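Local structure of cycloserine biosynthesis protein DcsG (Streptomyces lavendulae, 6JIL) at residues 6-11 / 33-38; 51-56 / 77-82; 86-91 / 270-275. The protein catalyses the ATP-dependent ring closure of O-ureido-D-serine to the antibiotic D-cycloserine, as a magnesium-requiring enzyme of the ATP-grasp family. All blocks are in the same frame, centred on the assembly; numbering follows the deposited sequence.

Contact 1 (6-11 / 33-38)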
ATOM      1  N   LEU A   6      15.717   8.379  -5.380  1.00 14.50           N
ATOM      2  CA  LEU A   6      14.910   7.500  -4.532  1.00 14.40           C
ATOM      3  C   LEU A   6      14.197   8.461  -3.574  1.00 15.43           C
ATOM      4  O   LEU A   6      14.808   9.017  -2.664  1.00 15.44           O
ATOM      5  CB  LEU A   6      15.802   6.511  -3.770  1.00 13.79           C
ATOM      6  CG  LEU A   6      16.661   5.561  -4.629  1.00 15.42           C
ATOM      7  CD1 LEU A   6      17.480   4.649  -3.732  1.00 13.38           C
ATOM      8  CD2 LEU A   6      15.784   4.726  -5.553  1.00 13.43           C
ATOM      9  N   VAL A   7      12.904   8.665  -3.799  1.00 14.62           N
ATOM     10  CA  VAL A   7      12.130   9.612  -3.011  1.00 14.52           C
ATOM     11  C   VAL A   7      11.681   9.173  -1.626  1.00 14.12           C
ATOM     12  O   VAL A   7      11.133   8.090  -1.438  1.00 16.21           O
ATOM     13  CB  VAL A   7      10.881  10.084  -3.792  1.00 15.90           C
ATOM     14  CG1 VAL A   7      10.184  11.219  -3.039  1.00 16.15           C
ATOM     15  CG2 VAL A   7      11.286  10.548  -5.179  1.00 16.66           C
ATOM     16  N   THR A   8      11.894  10.057  -0.663  1.00 12.39           N
ATOM     17  CA  THR A   8      11.525   9.823   0.726  1.00 14.85           C
ATOM     18  C   THR A   8      11.177  11.196   1.307  1.00 14.60           C
ATOM     19  O   THR A   8      10.881  12.133   0.567  1.00 12.77           O
ATOM     20  CB  THR A   8      12.734   9.223   1.516  1.00 14.98           C
ATOM     21  OG1 THR A   8      12.333   8.886   2.850  1.00 12.64           O
ATOM     22  CG2 THR A   8      13.890  10.240   1.581  1.00 12.39           C
ATOM     23  N   ASP A   9      11.171  11.288   2.632  1.00 15.65           N
ATOM     24  CA  ASP A   9      10.955  12.554   3.324  1.00 15.84           C
ATOM     25  C   ASP A   9      11.535  12.382   4.725  1.00 15.28           C
ATOM     26  O   ASP A   9      11.561  11.273   5.262  1.00 15.63           O
ATOM     27  CB  ASP A   9       9.472  13.018   3.294  1.00 17.42           C
ATOM     28  CG  ASP A   9       8.513  12.127   4.076  1.00 19.34           C
ATOM     29  OD1 ASP A   9       7.380  11.954   3.577  1.00 20.12           O
ATOM     30  OD2 ASP A   9       8.846  11.635   5.177  1.00 18.03           O
ATOM     31  N   ALA A  10      12.053  13.471   5.283  1.00 14.14           N
ATOM     32  CA  ALA A  10      12.708  13.439   6.586  1.00 13.64           C
ATOM     33  C   ALA A  10      12.038  12.593   7.656  1.00 13.99           C
ATOM     34  O   ALA A  10      12.693  11.775   8.307  1.00 14.39           O
ATOM     35  CB  ALA A  10      12.919  14.867   7.099  1.00  9.10           C
ATOM     36  N   VAL A  11      10.738  12.781   7.840  1.00 14.80           N
ATOM     37  CA  VAL A  11      10.010  12.037   8.864  1.00 14.80           C
ATOM     38  C   VAL A  11       9.980  10.533   8.633  1.00 15.75           C
ATOM     39  O   VAL A  11      10.016   9.753   9.578  1.00 17.32           O
ATOM     40  CB  VAL A  11       8.546  12.537   8.973  1.00 15.70           C
ATOM     41  CG1 VAL A  11       7.769  11.683   9.962  1.00 11.42           C
ATOM     42  CG2 VAL A  11       8.528  14.006   9.405  1.00 15.45           C
ATOM     43  N   ALA A  33      22.385   6.182  -7.210  1.00 26.33           N
ATOM     44  CA  ALA A  33      21.127   6.635  -6.639  1.00 26.93           C
ATOM     45  C   ALA A  33      21.332   7.737  -5.614  1.00 26.54           C
ATOM     46  O   ALA A  33      22.336   7.762  -4.910  1.00 28.15           O
ATOM     47  CB  ALA A  33      20.397   5.461  -5.998  1.00 26.01           C
ATOM     48  N   GLU A  34      20.383   8.664  -5.557  1.00 26.27           N
ATOM     49  CA  GLU A  34      20.420   9.746  -4.582  1.00 26.00           C
ATOM     50  C   GLU A  34      19.091   9.721  -3.834  1.00 24.00           C
ATOM     51  O   GLU A  34      18.026   9.578  -4.442  1.00 23.94           O
ATOM     52  CB  GLU A  34      20.605  11.111  -5.259  1.00 29.55           C
ATOM     53  CG  GLU A  34      21.991  11.347  -5.841  1.00 36.27           C
ATOM     54  CD  GLU A  34      22.148  12.732  -6.461  1.00 39.45           C
ATOM     55  OE1 GLU A  34      23.175  12.965  -7.139  1.00 41.19           O
ATOM     56  OE2 GLU A  34      21.253  13.586  -6.270  1.00 38.97           O
ATOM     57  N   VAL A  35      19.159   9.828  -2.515  1.00 21.80           N
ATOM     58  CA  VAL A  35      17.963   9.838  -1.686  1.00 19.34           C
ATOM     59  C   VAL A  35      17.468  11.283  -1.680  1.00 18.96           C
ATOM     60  O   VAL A  35      18.214  12.194  -1.323  1.00 19.34           O
ATOM     61  CB  VAL A  35      18.288   9.380  -0.246  1.00 16.46           C
ATOM     62  CG1 VAL A  35      17.014   9.250   0.563  1.00 17.79           C
ATOM     63  CG2 VAL A  35      19.031   8.058  -0.285  1.00 14.31           C
ATOM     64  N   CYS A  36      16.216  11.491  -2.075  1.00 19.74           N
ATOM     65  CA  CYS A  36      15.647  12.836  -2.138  1.00 19.82           C
ATOM     66  C   CYS A  36      14.344  13.011  -1.368  1.00 19.36           C
ATOM     67  O   CYS A  36      13.457  12.163  -1.434  1.00 19.49           O
ATOM     68  CB  CYS A  36      15.390  13.222  -3.596  1.00 19.32           C
ATOM     69  SG  CYS A  36      16.815  13.094  -4.663  1.00 25.99           S
ATOM     70  N   ASP A  37      14.229  14.125  -0.654  1.00 17.22           N
ATOM     71  CA  ASP A  37      13.021  14.429   0.091  1.00 17.03           C
ATOM     72  C   ASP A  37      12.102  15.148  -0.895  1.00 17.31           C
ATOM     73  O   ASP A  37      12.520  16.109  -1.538  1.00 16.67           O
ATOM     74  CB  ASP A  37      13.354  15.332   1.280  1.00 17.18           C
ATOM     75  CG  ASP A  37      12.149  15.619   2.150  1.00 19.40           C
ATOM     76  OD1 ASP A  37      12.341  15.944   3.339  1.00 21.75           O
ATOM     77  OD2 ASP A  37      11.009  15.532   1.648  1.00 21.66           O
ATOM     78  N   TRP A  38      10.858  14.691  -1.029  1.00 17.39           N
ATOM     79  CA  TRP A  38       9.959  15.326  -1.981  1.00 18.64           C
ATOM     80  C   TRP A  38       9.599  16.764  -1.619  1.00 19.04           C
ATOM     81  O   TRP A  38       9.127  17.520  -2.477  1.00 19.54           O
ATOM     82  CB  TRP A  38       8.683  14.491  -2.191  1.00 16.49           C
ATOM     83  CG  TRP A  38       7.824  14.301  -0.976  1.00 17.84           C
ATOM     84  CD1 TRP A  38       8.054  13.458   0.071  1.00 16.74           C
ATOM     85  CD2 TRP A  38       6.575  14.952  -0.700  1.00 17.20           C
ATOM     86  NE1 TRP A  38       7.024  13.535   0.979  1.00 15.44           N
ATOM     87  CE2 TRP A  38       6.103  14.445   0.533  1.00 15.19           C
ATOM     88  CE3 TRP A  38       5.808  15.913  -1.376  1.00 18.20           C
ATOM     89  CZ2 TRP A  38       4.897  14.867   1.108  1.00 15.96           C
ATOM     90  CZ3 TRP A  38       4.599  16.335  -0.800  1.00 16.42           C
ATOM     91  CH2 TRP A  38       4.160  15.810   0.428  1.00 16.61           C
TER

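Contact 2 (51-56 / 77-82)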
ATOM      1  N   VAL A  51      12.944   8.497 -11.566  1.00 16.92           N
ATOM      2  CA  VAL A  51      12.620   8.665 -10.163  1.00 15.64           C
ATOM      3  C   VAL A  51      11.822   7.468  -9.665  1.00 15.26           C
ATOM      4  O   VAL A  51      10.995   6.925 -10.390  1.00 14.55           O
ATOM      5  CB  VAL A  51      11.788   9.956  -9.956  1.00 14.64           C
ATOM      6  CG1 VAL A  51      11.215   9.998  -8.561  1.00 13.11           C
ATOM      7  CG2 VAL A  51      12.667  11.180 -10.194  1.00 15.76           C
ATOM      8  N   VAL A  52      12.105   7.047  -8.436  1.00 15.78           N
ATOM      9  CA  VAL A  52      11.389   5.950  -7.796  1.00 15.86           C
ATOM     10  C   VAL A  52      10.892   6.431  -6.436  1.00 17.31           C
ATOM     11  O   VAL A  52      11.650   7.006  -5.645  1.00 15.83           O
ATOM     12  CB  VAL A  52      12.274   4.700  -7.575  1.00 16.19           C
ATOM     13  CG1 VAL A  52      11.567   3.720  -6.647  1.00 11.83           C
ATOM     14  CG2 VAL A  52      12.553   4.023  -8.898  1.00 16.13           C
ATOM     15  N   PHE A  53       9.610   6.207  -6.175  1.00 16.39           N
ATOM     16  CA  PHE A  53       9.017   6.615  -4.911  1.00 15.69           C
ATOM     17  C   PHE A  53       9.192   5.484  -3.906  1.00 14.69           C
ATOM     18  O   PHE A  53       8.564   4.429  -4.010  1.00 14.13           O
ATOM     19  CB  PHE A  53       7.543   6.940  -5.115  1.00 10.95           C
ATOM     20  CG  PHE A  53       7.304   7.980  -6.161  1.00 10.95           C
ATOM     21  CD1 PHE A  53       6.618   7.673  -7.325  1.00 11.94           C
ATOM     22  CD2 PHE A  53       7.749   9.278  -5.978  1.00 10.81           C
ATOM     23  CE1 PHE A  53       6.377   8.651  -8.290  1.00  9.42           C
ATOM     24  CE2 PHE A  53       7.510  10.253  -6.935  1.00 11.79           C
ATOM     25  CZ  PHE A  53       6.819   9.932  -8.095  1.00  9.38           C
ATOM     26  N   ARG A  54      10.062   5.713  -2.933  1.00 13.54           N
ATOM     27  CA  ARG A  54      10.349   4.706  -1.937  1.00 15.28           C
ATOM     28  C   ARG A  54       9.602   4.885  -0.630  1.00 16.33           C
ATOM     29  O   ARG A  54       8.806   4.026  -0.251  1.00 16.58           O
ATOM     30  CB  ARG A  54      11.857   4.658  -1.676  1.00 14.97           C
ATOM     31  CG  ARG A  54      12.655   4.077  -2.839  1.00 14.26           C
ATOM     32  CD  ARG A  54      12.132   2.694  -3.158  1.00 14.35           C
ATOM     33  NE  ARG A  54      11.985   1.957  -1.913  1.00 17.56           N
ATOM     34  CZ  ARG A  54      10.940   1.200  -1.603  1.00 17.41           C
ATOM     35  NH1 ARG A  54       9.936   1.056  -2.460  1.00 13.41           N
ATOM     36  NH2 ARG A  54      10.878   0.632  -0.402  1.00 17.59           N
ATOM     37  N   SER A  55       9.839   6.002   0.050  1.00 15.24           N
ATOM     38  CA  SER A  55       9.199   6.225   1.334  1.00 14.17           C
ATOM     39  C   SER A  55       8.773   7.653   1.674  1.00 13.84           C
ATOM     40  O   SER A  55       9.098   8.154   2.749  1.00 16.01           O
ATOM     41  CB  SER A  55      10.115   5.706   2.438  1.00 13.90           C
ATOM     42  OG  SER A  55      11.401   6.289   2.318  1.00 15.42           O
ATOM     43  N   PRO A  56       8.037   8.323   0.770  1.00 11.27           N
ATOM     44  CA  PRO A  56       7.580   9.687   1.032  1.00 10.25           C
ATOM     45  C   PRO A  56       6.281   9.462   1.799  1.00 11.06           C
ATOM     46  O   PRO A  56       5.221   9.975   1.439  1.00 11.23           O
ATOM     47  CB  PRO A  56       7.330  10.210  -0.364  1.00  9.19           C
ATOM     48  CG  PRO A  56       6.701   9.018  -1.013  1.00  8.81           C
ATOM     49  CD  PRO A  56       7.559   7.863  -0.548  1.00  9.29           C
ATOM     50  N   THR A  77      11.225  14.679 -15.718  1.00 22.42           N
ATOM     51  CA  THR A  77      11.984  13.431 -15.757  1.00 21.84           C
ATOM     52  C   THR A  77      11.040  12.246 -15.776  1.00 21.44           C
ATOM     53  O   THR A  77       9.841  12.397 -15.545  1.00 23.30           O
ATOM     54  CB  THR A  77      12.929  13.286 -14.540  1.00 22.61           C
ATOM     55  OG1 THR A  77      13.582  12.011 -14.597  1.00 22.68           O
ATOM     56  CG2 THR A  77      12.155  13.388 -13.237  1.00 22.67           C
ATOM     57  N   ARG A  78      11.588  11.066 -16.042  1.00 20.34           N
ATOM     58  CA  ARG A  78      10.799   9.842 -16.112  1.00 20.01           C
ATOM     59  C   ARG A  78      10.473   9.195 -14.761  1.00 19.45           C
ATOM     60  O   ARG A  78      11.352   8.994 -13.920  1.00 19.51           O
ATOM     61  CB  ARG A  78      11.522   8.817 -16.990  1.00 18.91           C
ATOM     62  CG  ARG A  78      10.826   7.471 -17.043  1.00 21.26           C
ATOM     63  CD  ARG A  78      11.739   6.364 -17.560  1.00 22.80           C
ATOM     64  NE  ARG A  78      11.094   5.055 -17.450  1.00 24.15           N
ATOM     65  CZ  ARG A  78      11.686   3.899 -17.737  1.00 23.92           C
ATOM     66  NH1 ARG A  78      12.946   3.887 -18.155  1.00 23.01           N
ATOM     67  NH2 ARG A  78      11.020   2.756 -17.605  1.00 20.72           N
ATOM     68  N   LEU A  79       9.206   8.856 -14.561  1.00 19.81           N
ATOM     69  CA  LEU A  79       8.792   8.192 -13.327  1.00 19.95           C
ATOM     70  C   LEU A  79       8.703   6.689 -13.600  1.00 20.73           C
ATOM     71  O   LEU A  79       8.033   6.271 -14.546  1.00 20.00           O
ATOM     72  CB  LEU A  79       7.423   8.698 -12.869  1.00 17.72           C
ATOM     73  CG  LEU A  79       7.273  10.188 -12.580  1.00 17.77           C
ATOM     74  CD1 LEU A  79       5.819  10.472 -12.279  1.00 15.65           C
ATOM     75  CD2 LEU A  79       8.155  10.592 -11.398  1.00 19.34           C
ATOM     76  N   ILE A  80       9.385   5.879 -12.795  1.00 20.36           N
ATOM     77  CA  ILE A  80       9.330   4.430 -12.983  1.00 22.96           C
ATOM     78  C   ILE A  80       7.866   3.996 -12.892  1.00 21.65           C
ATOM     79  O   ILE A  80       7.410   3.149 -13.659  1.00 20.72           O
ATOM     80  CB  ILE A  80      10.172   3.677 -11.927  1.00 24.03           C
ATOM     81  CG1 ILE A  80      11.650   4.050 -12.084  1.00 25.17           C
ATOM     82  CG2 ILE A  80       9.999   2.183 -12.095  1.00 24.67           C
ATOM     83  CD1 ILE A  80      12.193   3.827 -13.489  1.00 23.64           C
ATOM     84  N   THR A  81       7.139   4.580 -11.945  1.00 20.78           N
ATOM     85  CA  THR A  81       5.714   4.304 -11.795  1.00 20.33           C
ATOM     86  C   THR A  81       5.036   5.547 -12.364  1.00 20.22           C
ATOM     87  O   THR A  81       4.956   6.571 -11.688  1.00 18.99           O
ATOM     88  CB  THR A  81       5.299   4.133 -10.314  1.00 19.67           C
ATOM     89  OG1 THR A  81       5.694   5.287  -9.561  1.00 19.94           O
ATOM     90  CG2 THR A  81       5.943   2.888  -9.720  1.00 19.95           C
ATOM     91  N   PRO A  82       4.568   5.480 -13.626  1.00 21.14           N
ATOM     92  CA  PRO A  82       3.900   6.609 -14.285  1.00 20.78           C
ATOM     93  C   PRO A  82       2.662   7.077 -13.533  1.00 20.39           C
ATOM     94  O   PRO A  82       2.061   6.309 -12.785  1.00 18.05           O
ATOM     95  CB  PRO A  82       3.580   6.060 -15.676  1.00 20.93           C
ATOM     96  CG  PRO A  82       3.432   4.586 -15.430  1.00 22.21           C
ATOM     97  CD  PRO A  82       4.579   4.297 -14.507  1.00 20.30           C
TER
HETATM   98  O   HOH W   1       8.072   4.663  -7.729  1.00 20.31           O

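Contact 3 (86-91 / 270-275). With MG (magnesium ion), chain I.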
ATOM      1  N   VAL A  86       0.406   5.847 -10.233  1.00 14.32           N
ATOM      2  CA  VAL A  86       0.500   6.569  -8.972  1.00 16.27           C
ATOM      3  C   VAL A  86      -0.860   6.965  -8.396  1.00 17.68           C
ATOM      4  O   VAL A  86      -1.156   6.654  -7.242  1.00 18.92           O
ATOM      5  CB  VAL A  86       1.377   7.839  -9.121  1.00 18.17           C
ATOM      6  CG1 VAL A  86       1.341   8.671  -7.827  1.00 15.78           C
ATOM      7  CG2 VAL A  86       2.813   7.435  -9.452  1.00 16.18           C
ATOM      8  N   ARG A  87      -1.687   7.645  -9.186  1.00 17.76           N
ATOM      9  CA  ARG A  87      -2.999   8.072  -8.703  1.00 20.18           C
ATOM     10  C   ARG A  87      -3.852   6.886  -8.270  1.00 19.11           C
ATOM     11  O   ARG A  87      -4.569   6.947  -7.269  1.00 19.67           O
ATOM     12  CB  ARG A  87      -3.768   8.842  -9.787  1.00 21.89           C
ATOM     13  CG  ARG A  87      -3.053  10.049 -10.360  1.00 25.46           C
ATOM     14  CD  ARG A  87      -3.973  10.854 -11.277  1.00 27.17           C
ATOM     15  NE  ARG A  87      -3.216  11.527 -12.331  1.00 32.94           N
ATOM     16  CZ  ARG A  87      -2.919  10.985 -13.513  1.00 34.72           C
ATOM     17  NH1 ARG A  87      -3.321   9.754 -13.807  1.00 35.22           N
ATOM     18  NH2 ARG A  87      -2.198  11.666 -14.398  1.00 35.99           N
ATOM     19  N   TRP A  88      -3.770   5.812  -9.047  1.00 18.11           N
ATOM     20  CA  TRP A  88      -4.543   4.601  -8.798  1.00 17.45           C
ATOM     21  C   TRP A  88      -4.055   3.825  -7.567  1.00 17.94           C
ATOM     22  O   TRP A  88      -4.864   3.326  -6.778  1.00 16.10           O
ATOM     23  CB  TRP A  88      -4.477   3.699 -10.035  1.00 16.58           C
ATOM     24  CG  TRP A  88      -5.445   2.549 -10.028  1.00 16.43           C
ATOM     25  CD1 TRP A  88      -6.791   2.614 -10.229  1.00 15.21           C
ATOM     26  CD2 TRP A  88      -5.143   1.171  -9.786  1.00 14.43           C
ATOM     27  NE1 TRP A  88      -7.347   1.367 -10.126  1.00 12.76           N
ATOM     28  CE2 TRP A  88      -6.360   0.461  -9.853  1.00 14.30           C
ATOM     29  CE3 TRP A  88      -3.964   0.469  -9.517  1.00 13.78           C
ATOM     30  CZ2 TRP A  88      -6.436  -0.922  -9.661  1.00 13.66           C
ATOM     31  CZ3 TRP A  88      -4.038  -0.911  -9.322  1.00 16.42           C
ATOM     32  CH2 TRP A  88      -5.271  -1.589  -9.396  1.00 13.90           C
ATOM     33  N   ALA A  89      -2.734   3.748  -7.404  1.00 17.04           N
ATOM     34  CA  ALA A  89      -2.129   3.006  -6.307  1.00 17.92           C
ATOM     35  C   ALA A  89      -2.236   3.685  -4.959  1.00 18.84           C
ATOM     36  O   ALA A  89      -2.158   3.023  -3.933  1.00 20.16           O
ATOM     37  CB  ALA A  89      -0.656   2.714  -6.621  1.00 20.45           C
ATOM     38  N   LEU A  90      -2.411   5.001  -4.951  1.00 20.38           N
ATOM     39  CA  LEU A  90      -2.518   5.736  -3.691  1.00 21.38           C
ATOM     40  C   LEU A  90      -3.944   5.923  -3.199  1.00 21.23           C
ATOM     41  O   LEU A  90      -4.216   6.823  -2.404  1.00 22.35           O
ATOM     42  CB  LEU A  90      -1.846   7.104  -3.809  1.00 21.16           C
ATOM     43  CG  LEU A  90      -0.329   7.103  -3.629  1.00 21.65           C
ATOM     44  CD1 LEU A  90       0.289   6.191  -4.646  1.00 21.69           C
ATOM     45  CD2 LEU A  90       0.216   8.516  -3.765  1.00 20.68           C
ATOM     46  N   ASP A  91      -4.854   5.075  -3.666  1.00 22.07           N
ATOM     47  CA  ASP A  91      -6.256   5.148  -3.255  1.00 23.57           C
ATOM     48  C   ASP A  91      -6.832   3.740  -3.202  1.00 21.20           C
ATOM     49  O   ASP A  91      -6.999   3.092  -4.234  1.00 23.06           O
ATOM     50  CB  ASP A  91      -7.052   6.017  -4.230  1.00 25.50           C
ATOM     51  CG  ASP A  91      -8.513   6.171  -3.827  1.00 29.08           C
ATOM     52  OD1 ASP A  91      -9.155   7.135  -4.301  1.00 34.60           O
ATOM     53  OD2 ASP A  91      -9.029   5.333  -3.056  1.00 27.91           O
HETATM   54  N   MSE A 270      -2.890  -3.442  -1.231  1.00 19.70           N
HETATM   55  CA  MSE A 270      -1.801  -3.672  -2.169  1.00 21.23           C
HETATM   56  C   MSE A 270      -1.064  -2.360  -2.403  1.00 20.74           C
HETATM   57  O   MSE A 270      -1.692  -1.321  -2.584  1.00 21.82           O
HETATM   58  CB  MSE A 270      -2.383  -4.210  -3.476  1.00 23.21           C
HETATM   59  CG  MSE A 270      -1.476  -4.127  -4.678  1.00 28.82           C
HETATM   60 SE   MSE A 270      -2.374  -4.771  -6.284  1.00 35.77          SE
HETATM   61  CE  MSE A 270      -1.221  -6.261  -6.672  1.00 34.60           C
ATOM     62  N   GLU A 271       0.265  -2.406  -2.381  1.00 20.63           N
ATOM     63  CA  GLU A 271       1.080  -1.205  -2.588  1.00 20.84           C
ATOM     64  C   GLU A 271       2.005  -1.323  -3.794  1.00 19.31           C
ATOM     65  O   GLU A 271       2.932  -2.140  -3.816  1.00 18.35           O
ATOM     66  CB  GLU A 271       1.881  -0.891  -1.320  1.00 20.34           C
ATOM     67  CG  GLU A 271       1.023  -0.268  -0.227  1.00 22.73           C
ATOM     68  CD  GLU A 271       1.739  -0.168   1.100  1.00 22.79           C
ATOM     69  OE1 GLU A 271       2.901   0.280   1.131  1.00 24.56           O
ATOM     70  OE2 GLU A 271       1.134  -0.537   2.118  1.00 23.09           O
ATOM     71  N   LEU A 272       1.757  -0.477  -4.786  1.00 18.02           N
ATOM     72  CA  LEU A 272       2.526  -0.496  -6.019  1.00 19.41           C
ATOM     73  C   LEU A 272       3.337   0.760  -6.284  1.00 20.38           C
ATOM     74  O   LEU A 272       4.234   0.758  -7.130  1.00 21.98           O
ATOM     75  CB  LEU A 272       1.572  -0.729  -7.185  1.00 18.02           C
ATOM     76  CG  LEU A 272       0.585  -1.861  -6.911  1.00 16.32           C
ATOM     77  CD1 LEU A 272      -0.357  -2.004  -8.080  1.00 15.97           C
ATOM     78  CD2 LEU A 272       1.347  -3.156  -6.654  1.00 16.05           C
ATOM     79  N   CYS A 273       3.023   1.831  -5.566  1.00 20.99           N
ATOM     80  CA  CYS A 273       3.713   3.096  -5.761  1.00 21.07           C
ATOM     81  C   CYS A 273       4.946   3.250  -4.891  1.00 20.38           C
ATOM     82  O   CYS A 273       6.053   3.332  -5.410  1.00 20.21           O
ATOM     83  CB  CYS A 273       2.762   4.256  -5.500  1.00 22.22           C
ATOM     84  SG  CYS A 273       3.520   5.859  -5.761  1.00 30.05           S
ATOM     85  N   GLU A 274       4.744   3.304  -3.576  1.00 18.18           N
ATOM     86  CA  GLU A 274       5.842   3.447  -2.620  1.00 17.43           C
ATOM     87  C   GLU A 274       5.692   2.436  -1.476  1.00 15.89           C
ATOM     88  O   GLU A 274       5.493   2.808  -0.323  1.00 15.81           O
ATOM     89  CB  GLU A 274       5.860   4.872  -2.063  1.00 17.73           C
ATOM     90  CG  GLU A 274       4.486   5.489  -1.855  1.00 19.37           C
ATOM     91  CD  GLU A 274       3.553   4.605  -1.049  1.00 23.35           C
ATOM     92  OE1 GLU A 274       3.125   3.551  -1.570  1.00 24.19           O
ATOM     93  OE2 GLU A 274       3.252   4.958   0.111  1.00 25.07           O
ATOM     94  N   PRO A 275       5.803   1.138  -1.786  1.00 15.88           N
ATOM     95  CA  PRO A 275       5.667   0.089  -0.777  1.00 15.10           C
ATOM     96  C   PRO A 275       6.873  -0.211   0.087  1.00 16.84           C
ATOM     97  O   PRO A 275       8.027  -0.078  -0.337  1.00 17.35           O
ATOM     98  CB  PRO A 275       5.334  -1.124  -1.614  1.00 15.16           C
ATOM     99  CG  PRO A 275       6.263  -0.921  -2.792  1.00 11.50           C
ATOM    100  CD  PRO A 275       6.018   0.539  -3.120  1.00 15.40           C
TER
HETATM  101 MG    MG I 405      -0.591   0.427   3.129  1.00 20.36          MG
HETATM  102  O   HOH W   2       1.103   2.208  -3.606  1.00 29.36           O
HETATM  103  O   HOH W   3      -1.037   2.433   2.104  1.00 13.47           O

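Contact 1 (6-11 / 33-38)
Strands 4-8 and 33-37, here Leu6 to Thr8 and Ala33 to Asp37, pair in parallel within a beta-alpha-beta unit whose crossover is helix 19-28. Leu6 N donates to Glu34 O (2.8 Å), Leu6 O receives Cys36 N, Thr8 N binds Cys36 O (2.7 Å), and Thr8 O takes Trp38 N, just past the strand end. Leu6, Thr8, Val35 and Asp37 share a face, and Leu6, Ala33 and Val35 pack on Met19 and Leu23 of helix 19-28, which suits aliphatic side chains there: Thr8 CG2 rests against Val35 CG1 at 3.4 Å, Leu6 CD1 against Ala33 CB. Val7 points to the other face, where its CG1 packs on Trp38 CB (3.7 Å). Beyond this strand pair, side chains take over from the backbone. Asp9 and Trp38 lie alongside each other, both with CG wedged between backbone N and carbonyl carbon (chi1 66° and 62°). The indole NE1 then reaches the anti lone pair of Asp9 OD1 at 3.1 Å, the oxygen lying in the ring plane, and Thr58 also binds OD1. Asp37 returns the grip: its OD1 receives Ala10 N at 3.2 Å from well above the carboxylate plane, while its OD2 holds Glu39 N.

Contact 2 (51-56 / 77-82)
Phe53 N gives its hydrogen to a water at 2.7 Å, and the same water lies 3.1 Å from Thr81 OG1, so that it bridges the two segments just past the point where their direct backbone pairing stops. That pairing is short. Val51 N donates to Arg78 O with a bent geometry (N-H...O 134°), whereas Ile80 N meets Val51 O almost straight at 174°. Between these bonds Val51 and Leu79 form a single parallel bridge. With chi1 at 55°, Thr81 holds OG1 between its backbone N and carbonyl carbon, which sets the hydroxyl at the edge of the Phe53 ring, 3.4 Å from CD1. Leu79 CD2 fills the angle between Phe53 CZ (3.6 Å) and Val51 CB (4.0 Å), a place where a branched aliphatic chain can serve two neighbours at once. Val52 CG2 presses very closely on Ile80 CG1, and Thr77 CG2 lies across Val51 CG2. Ile80 CD1 also covers one face of the Arg78 guanidinium, whose NH1 is bonded to Arg296 O. The short, weakly bonded strand 78-79 lies at an outer edge of the four-stranded parallel sheet and closes the beta-alpha-beta unit begun by strand 50-55; the intervening helix 63-76 covers Phe53 with Cys70 and Leu79 with Val73, while strand 4-8 flanks strand 50-55 across from this contact.

Contact 3 (86-91 / 270-275)
Cys273 holds SG trans to its own backbone N (chi1 -178°), which turns the thiol toward both Val86 and Leu90, and Leu90 bends at chi2 (58°) to bring CD1 onto Cys273 CB and SG. SG is 3.4 Å from Leu90 CD1 and 4.1 Å from Val86 CG2; a small, weakly polar side chain suits this apolar contact with a valine and a leucine. Ala89, at the end of helix 83-89, is small enough for its CB to approach both Cys273 CB (3.9 Å) and Leu272 CB. At the edge of the Trp88 indole, near its plane, Leu272 CD1 touches CZ3 at 4.0 Å. No direct hydrogen bond joins the segments, but a water does: it accepts from Cys273 N (2.8 Å), donates to Glu274 OE1 (3.2 Å) and, weakly, to Ala89 O at the helix end. Glu271 points away from the helix, and its OE2 binds magnesium at 2.2 Å, a metal shared with Glu269 as in the metal-binding centre of ATP-grasp enzymes. Its other oxygen, OE1, forms a salt bridge with Arg254, a proposed active-site residue. The contact thus sets the C-terminal turn of helix 83-89 against the chain leaving strand 265-271, with Phe66, Leu67 and Cys70 of helix 63-76 lining Leu90 and Val86, and Ser240 of helix 227-244 lying against Trp88.

In the fold
Contacts 1 and 2 belong to one parallel sheet: strand 4-8 lies between 33-37 and 50-55, and Val7 N bonds Val52 O. Contact 1, partly buried and farthest from the chain centre, relies on regular backbone bonds and two aspartate carboxylates; contact 2, more deeply buried, has fewer backbone bonds, adds a bridging water and leans more on side-chain packing. Contact 3 is also buried and nearest the centre, without direct hydrogen bonds between its segments, and it alone carries a metal ligand. It follows contact 2 in the chain and touches it, Arg54 NH2 meeting Pro275 O, and links the sheet to the ATP-grasp region. Contacts 1 and 3 do not touch, their centres about 17 Å apart.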